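Local structure of pseudouridylate synthase RPUSD4, mitochondrial (Homo sapiens, 5UBA) at residues 121-126 and 177-182; 117-122 and 185-190. The protein catalyses the isomerization of uridine to pseudouridine in mitochondrial RNAs, including the 16S ribosomal RNA, a modification required for assembly of the mitochondrial ribosome. All blocks are in the same frame, centred on the assembly; numbering follows the deposited sequence. Where two conformers were deposited one is given.

Contact 1. Residues 121-126 and 177-182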
loop_
_atom_site.group_PDB
_atom_site.type_symbol
_atom_site.label_atom_id
_atom_site.label_comp_id
_atom_site.label_asym_id
_atom_site.label_seq_id
_atom_site.Cartn_x
_atom_site.Cartn_y
_atom_site.Cartn_z
ATOM N N HIS A 121 7.007 3.854 15.974
ATOM C CA HIS A 121 7.469 2.734 16.775
ATOM C C HIS A 121 8.095 1.679 15.889
ATOM O O HIS A 121 7.804 1.566 14.680
ATOM C CB HIS A 121 6.385 2.091 17.669
ATOM C CG HIS A 121 5.520 3.081 18.382
ATOM N ND1 HIS A 121 6.036 4.078 19.185
ATOM C CD2 HIS A 121 4.175 3.236 18.407
ATOM C CE1 HIS A 121 5.046 4.806 19.665
ATOM N NE2 HIS A 121 3.906 4.321 19.207
ATOM N N VAL A 122 8.925 0.863 16.519
ATOM C CA VAL A 122 9.739 -0.132 15.828
ATOM C C VAL A 122 9.182 -1.518 16.117
ATOM O O VAL A 122 9.111 -1.928 17.288
ATOM C CB VAL A 122 11.202 -0.065 16.305
ATOM C CG1 VAL A 122 12.066 -1.084 15.571
ATOM C CG2 VAL A 122 11.772 1.346 16.166
ATOM N N PRO A 123 8.816 -2.284 15.077
ATOM C CA PRO A 123 8.277 -3.614 15.298
ATOM C C PRO A 123 9.195 -4.536 16.139
ATOM O O PRO A 123 10.400 -4.516 15.965
ATOM C CB PRO A 123 8.141 -4.159 13.889
ATOM C CG PRO A 123 7.831 -2.945 13.076
ATOM C CD PRO A 123 8.684 -1.875 13.659
ATOM N N MET A 124 8.570 -5.297 17.025
ATOM C CA MET A 124 9.272 -6.299 17.874
ATOM C C MET A 124 8.521 -7.634 17.771
ATOM O O MET A 124 7.338 -7.671 18.083
ATOM C CB MET A 124 9.283 -5.826 19.315
ATOM C CG MET A 124 10.047 -6.715 20.305
ATOM S SD MET A 124 9.780 -6.015 21.931
ATOM C CE MET A 124 10.377 -4.355 21.654
ATOM N N PRO A 125 9.172 -8.719 17.336
ATOM C CA PRO A 125 10.536 -8.742 16.817
ATOM C C PRO A 125 10.684 -7.932 15.526
ATOM O O PRO A 125 9.689 -7.582 14.908
ATOM C CB PRO A 125 10.762 -10.222 16.499
ATOM C CG PRO A 125 9.810 -10.950 17.370
ATOM C CD PRO A 125 8.596 -10.071 17.435
ATOM N N SER A 126 11.912 -7.671 15.126
ATOM C CA SER A 126 12.166 -6.815 13.952
ATOM C C SER A 126 11.824 -7.484 12.621
ATOM O O SER A 126 11.742 -6.798 11.607
ATOM C CB SER A 126 13.612 -6.315 13.934
ATOM O OG SER A 126 14.500 -7.390 13.981
ATOM N N TYR A 177 6.859 -9.405 7.489
ATOM C CA TYR A 177 7.512 -8.104 7.634
ATOM C C TYR A 177 8.948 -8.212 8.045
ATOM O O TYR A 177 9.343 -9.183 8.675
ATOM C CB TYR A 177 6.755 -7.219 8.612
ATOM C CG TYR A 177 6.917 -7.648 10.051
ATOM C CD1 TYR A 177 6.074 -8.595 10.622
ATOM C CD2 TYR A 177 7.926 -7.099 10.832
ATOM C CE1 TYR A 177 6.246 -8.997 11.949
ATOM C CE2 TYR A 177 8.090 -7.479 12.158
ATOM C CZ TYR A 177 7.239 -8.422 12.702
ATOM O OH TYR A 177 7.414 -8.836 14.037
ATOM N N GLN A 178 9.720 -7.193 7.689
ATOM C CA GLN A 178 11.123 -7.097 8.032
ATOM C C GLN A 178 11.469 -5.633 8.178
ATOM O O GLN A 178 11.326 -4.860 7.212
ATOM C CB GLN A 178 11.955 -7.688 6.891
ATOM C CG GLN A 178 13.444 -7.452 6.967
ATOM C CD GLN A 178 14.086 -8.224 8.071
ATOM O OE1 GLN A 178 14.146 -9.451 8.009
ATOM N NE2 GLN A 178 14.587 -7.519 9.086
ATOM N N VAL A 179 11.967 -5.243 9.336
ATOM C CA VAL A 179 12.513 -3.904 9.494
ATOM C C VAL A 179 13.773 -3.770 8.633
ATOM O O VAL A 179 14.669 -4.625 8.709
ATOM C CB VAL A 179 12.824 -3.579 10.969
ATOM C CG1 VAL A 179 13.657 -2.305 11.087
ATOM C CG2 VAL A 179 11.533 -3.512 11.779
ATOM N N LEU A 180 13.840 -2.708 7.837
ATOM C CA LEU A 180 15.005 -2.390 7.000
ATOM C C LEU A 180 15.956 -1.388 7.648
ATOM O O LEU A 180 17.171 -1.427 7.415
ATOM C CB LEU A 180 14.541 -1.809 5.675
ATOM C CG LEU A 180 13.694 -2.723 4.794
ATOM C CD1 LEU A 180 13.287 -1.968 3.530
ATOM C CD2 LEU A 180 14.441 -4.028 4.508
ATOM N N SER A 181 15.375 -0.464 8.392
ATOM C CA SER A 181 16.104 0.608 9.071
ATOM C C SER A 181 15.282 1.041 10.260
ATOM O O SER A 181 14.049 1.050 10.183
ATOM C CB SER A 181 16.303 1.806 8.135
ATOM O OG SER A 181 17.055 2.825 8.767
ATOM N N SER A 182 15.943 1.440 11.357
ATOM C CA SER A 182 15.235 1.932 12.512
ATOM C C SER A 182 16.039 2.923 13.336
ATOM O O SER A 182 17.281 2.944 13.301
ATOM C CB SER A 182 14.736 0.805 13.415
ATOM O OG SER A 182 15.826 0.013 13.865
#
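The backbones of S126 and V179 meet through a nearly straight hydrogen bond, V179 N to S126 O at 2.8 Å (169° at the hydrogen), where the loop 121-126 passes into strand 127-130 and starts its antiparallel pairing with strand 175-182. The contact thereby ties this loop to the mixed sheet of the RluA-family pseudouridine synthase domain. One residue earlier the chain turns through the cis peptide bond between M124 and P125. The carbonyl of P125 is met by the phenol of Y177: OH donates to P125 O at 2.7 Å, with the acceptor near the plane of the ring at its edge and the donor tilted 32° from the carbonyl plane. The Y177 ring reaches it because CG stands between the backbone N and the carbonyl carbon (chi1 73°). Obliquely to the same ring, P123 CB approaches Y177 CE2 at 3.7 Å, while P123 CD packs on V179 CG2 at 3.8 Å. Past the classic bulge at L180 and S181, V122 CG1 touches S182 CB at 3.9 Å. P123 also rests on A187 and V189. Two successive loop carbonyls, P125 O and S126 O, are thus taken by one side-chain and one main-chain donor, which fixes the cis-proline turn against the sheet.

Contact 2. Residues 117-122 and 185-190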
loop_
_atom_site.group_PDB
_atom_site.type_symbol
_atom_site.label_atom_id
_atom_site.label_comp_id
_atom_site.label_asym_id
_atom_site.label_seq_id
_atom_site.Cartn_x
_atom_site.Cartn_y
_atom_site.Cartn_z
ATOM N N ALA A 117 6.888 0.841 4.159
ATOM C CA ALA A 117 6.149 1.757 5.007
ATOM C C ALA A 117 7.063 2.349 6.052
ATOM O O ALA A 117 8.012 1.712 6.493
ATOM C CB ALA A 117 5.001 1.065 5.694
ATOM N N ILE A 118 6.772 3.577 6.446
ATOM C CA ILE A 118 7.369 4.139 7.665
ATOM C C ILE A 118 6.379 3.949 8.769
ATOM O O ILE A 118 5.199 4.279 8.625
ATOM C CB ILE A 118 7.678 5.633 7.521
ATOM C CG1 ILE A 118 8.694 5.841 6.409
ATOM C CG2 ILE A 118 8.189 6.193 8.869
ATOM C CD1 ILE A 118 9.065 7.304 6.217
ATOM N N THR A 119 6.857 3.414 9.891
ATOM C CA THR A 119 6.027 3.160 11.053
ATOM C C THR A 119 6.457 4.025 12.199
ATOM O O THR A 119 7.618 4.401 12.322
ATOM C CB THR A 119 6.028 1.675 11.505
ATOM O OG1 THR A 119 7.353 1.273 11.865
ATOM C CG2 THR A 119 5.524 0.785 10.374
ATOM N N VAL A 120 5.470 4.348 13.002
ATOM C CA VAL A 120 5.642 4.988 14.287
ATOM C C VAL A 120 5.926 3.804 15.238
ATOM O O VAL A 120 5.174 2.831 15.256
ATOM C CB VAL A 120 4.338 5.719 14.666
ATOM C CG1 VAL A 120 4.417 6.291 16.078
ATOM C CG2 VAL A 120 4.003 6.780 13.625
ATOM N N HIS A 121 7.007 3.854 15.974
ATOM C CA HIS A 121 7.469 2.734 16.775
ATOM C C HIS A 121 8.095 1.679 15.889
ATOM O O HIS A 121 7.804 1.566 14.680
ATOM C CB HIS A 121 6.385 2.091 17.669
ATOM C CG HIS A 121 5.520 3.081 18.382
ATOM N ND1 HIS A 121 6.036 4.078 19.185
ATOM C CD2 HIS A 121 4.175 3.236 18.407
ATOM C CE1 HIS A 121 5.046 4.806 19.665
ATOM N NE2 HIS A 121 3.906 4.321 19.207
ATOM N N VAL A 122 8.925 0.863 16.519
ATOM C CA VAL A 122 9.739 -0.132 15.828
ATOM C C VAL A 122 9.182 -1.518 16.117
ATOM O O VAL A 122 9.111 -1.928 17.288
ATOM C CB VAL A 122 11.202 -0.065 16.305
ATOM C CG1 VAL A 122 12.066 -1.084 15.571
ATOM C CG2 VAL A 122 11.772 1.346 16.166
ATOM N N SER A 185 12.619 5.184 17.616
ATOM C CA SER A 185 11.232 5.627 17.583
ATOM C C SER A 185 10.492 5.469 16.252
ATOM O O SER A 185 9.289 5.641 16.213
ATOM C CB SER A 185 11.209 7.102 17.995
ATOM O OG SER A 185 12.008 7.884 17.129
ATOM N N SER A 186 11.206 5.199 15.170
ATOM C CA SER A 186 10.631 5.061 13.825
ATOM C C SER A 186 11.257 3.870 13.148
ATOM O O SER A 186 12.395 3.499 13.476
ATOM C CB SER A 186 10.961 6.291 12.957
ATOM O OG SER A 186 10.504 7.488 13.541
ATOM N N ALA A 187 10.559 3.292 12.162
ATOM C CA ALA A 187 11.159 2.294 11.312
ATOM C C ALA A 187 10.743 2.388 9.848
ATOM O O ALA A 187 9.648 2.852 9.553
ATOM C CB ALA A 187 10.861 0.915 11.833
ATOM N N LEU A 188 11.643 1.995 8.955
ATOM C CA LEU A 188 11.310 1.681 7.564
ATOM C C LEU A 188 11.119 0.174 7.531
ATOM O O LEU A 188 12.056 -0.566 7.909
ATOM C CB LEU A 188 12.429 2.102 6.623
ATOM C CG LEU A 188 12.259 1.701 5.154
ATOM C CD1 LEU A 188 10.994 2.295 4.544
ATOM C CD2 LEU A 188 13.503 2.077 4.345
ATOM N N VAL A 189 9.951 -0.278 7.083
ATOM C CA VAL A 189 9.574 -1.680 7.175
ATOM C C VAL A 189 9.164 -2.193 5.797
ATOM O O VAL A 189 8.350 -1.557 5.124
ATOM C CB VAL A 189 8.408 -1.907 8.163
ATOM C CG1 VAL A 189 8.110 -3.393 8.362
ATOM C CG2 VAL A 189 8.671 -1.221 9.507
ATOM N N GLU A 190 9.732 -3.336 5.403
ATOM C CA GLU A 190 9.310 -4.046 4.198
ATOM C C GLU A 190 8.209 -5.023 4.569
ATOM O O GLU A 190 8.332 -5.785 5.537
ATOM C CB GLU A 190 10.492 -4.779 3.555
ATOM C CG GLU A 190 10.193 -5.353 2.167
ATOM C CD GLU A 190 11.467 -5.673 1.342
ATOM O OE1 GLU A 190 12.012 -6.784 1.605
ATOM O OE2 GLU A 190 11.947 -4.876 0.436
HETATM O O HOH W 1 8.446 4.859 19.370
#
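T119 carries OG1 between its backbone N and carbonyl carbon (chi1 61°), which turns the hydroxyl toward the loop that follows, where it donates to H121 O at 2.9 Å, and sets it beside A187 CB, 3.5 Å away. The setting is an antiparallel strand pair in the mixed sheet of this RluA-family pseudouridine synthase domain, 117-120 against 186-190. A117 with V189 and T119 with A187 are hydrogen-bonded pairs; I118 with L188 and V120 with S186 are non-hydrogen-bonded ones. In the T119 pair, T119 N gives to A187 O at 2.9 Å and A187 N to T119 O at 3.1 Å. On the face of A117, T119, A187 and V189, the V189 side chain crosses that of T119 at about a right angle, so that one methyl, V189 CG2, meets both branches of the threonine: it lies 3.8 Å from T119 CG2 and 3.7 Å from T119 OG1. I118 and L188 point to the other face, where F279 of helix 277-285 packs on both. Beyond the regular strand, H121 N still bonds S185 O at 2.9 Å, but from 44° above the carbonyl plane. There V122 CG2 closes on the backbone of the opposing strand, 3.5 Å from S186 O.

Overall arrangement
From the N terminus, strand 112-120 ends at V120; H121 and V122, which both contacts share, begin the loop of contact 1. The chain then passes through strand 127-130 and an excursion without helix before returning on strand 175-182, where contact 1 closes a loop with 50 residues between its segments. A short turn leads into strand 186-193, and contact 2 closes the wider loop around it, so contact 1 nests within contact 2. Strands 175-182 and 186-193 are sheet neighbours, joined by probable backbone hydrogen bonds, among them L180 N to L188 O. Contact 1 joins the loop to strand 175-182, and contact 2 joins strand 112-120 and the start of the loop to strand 186-193.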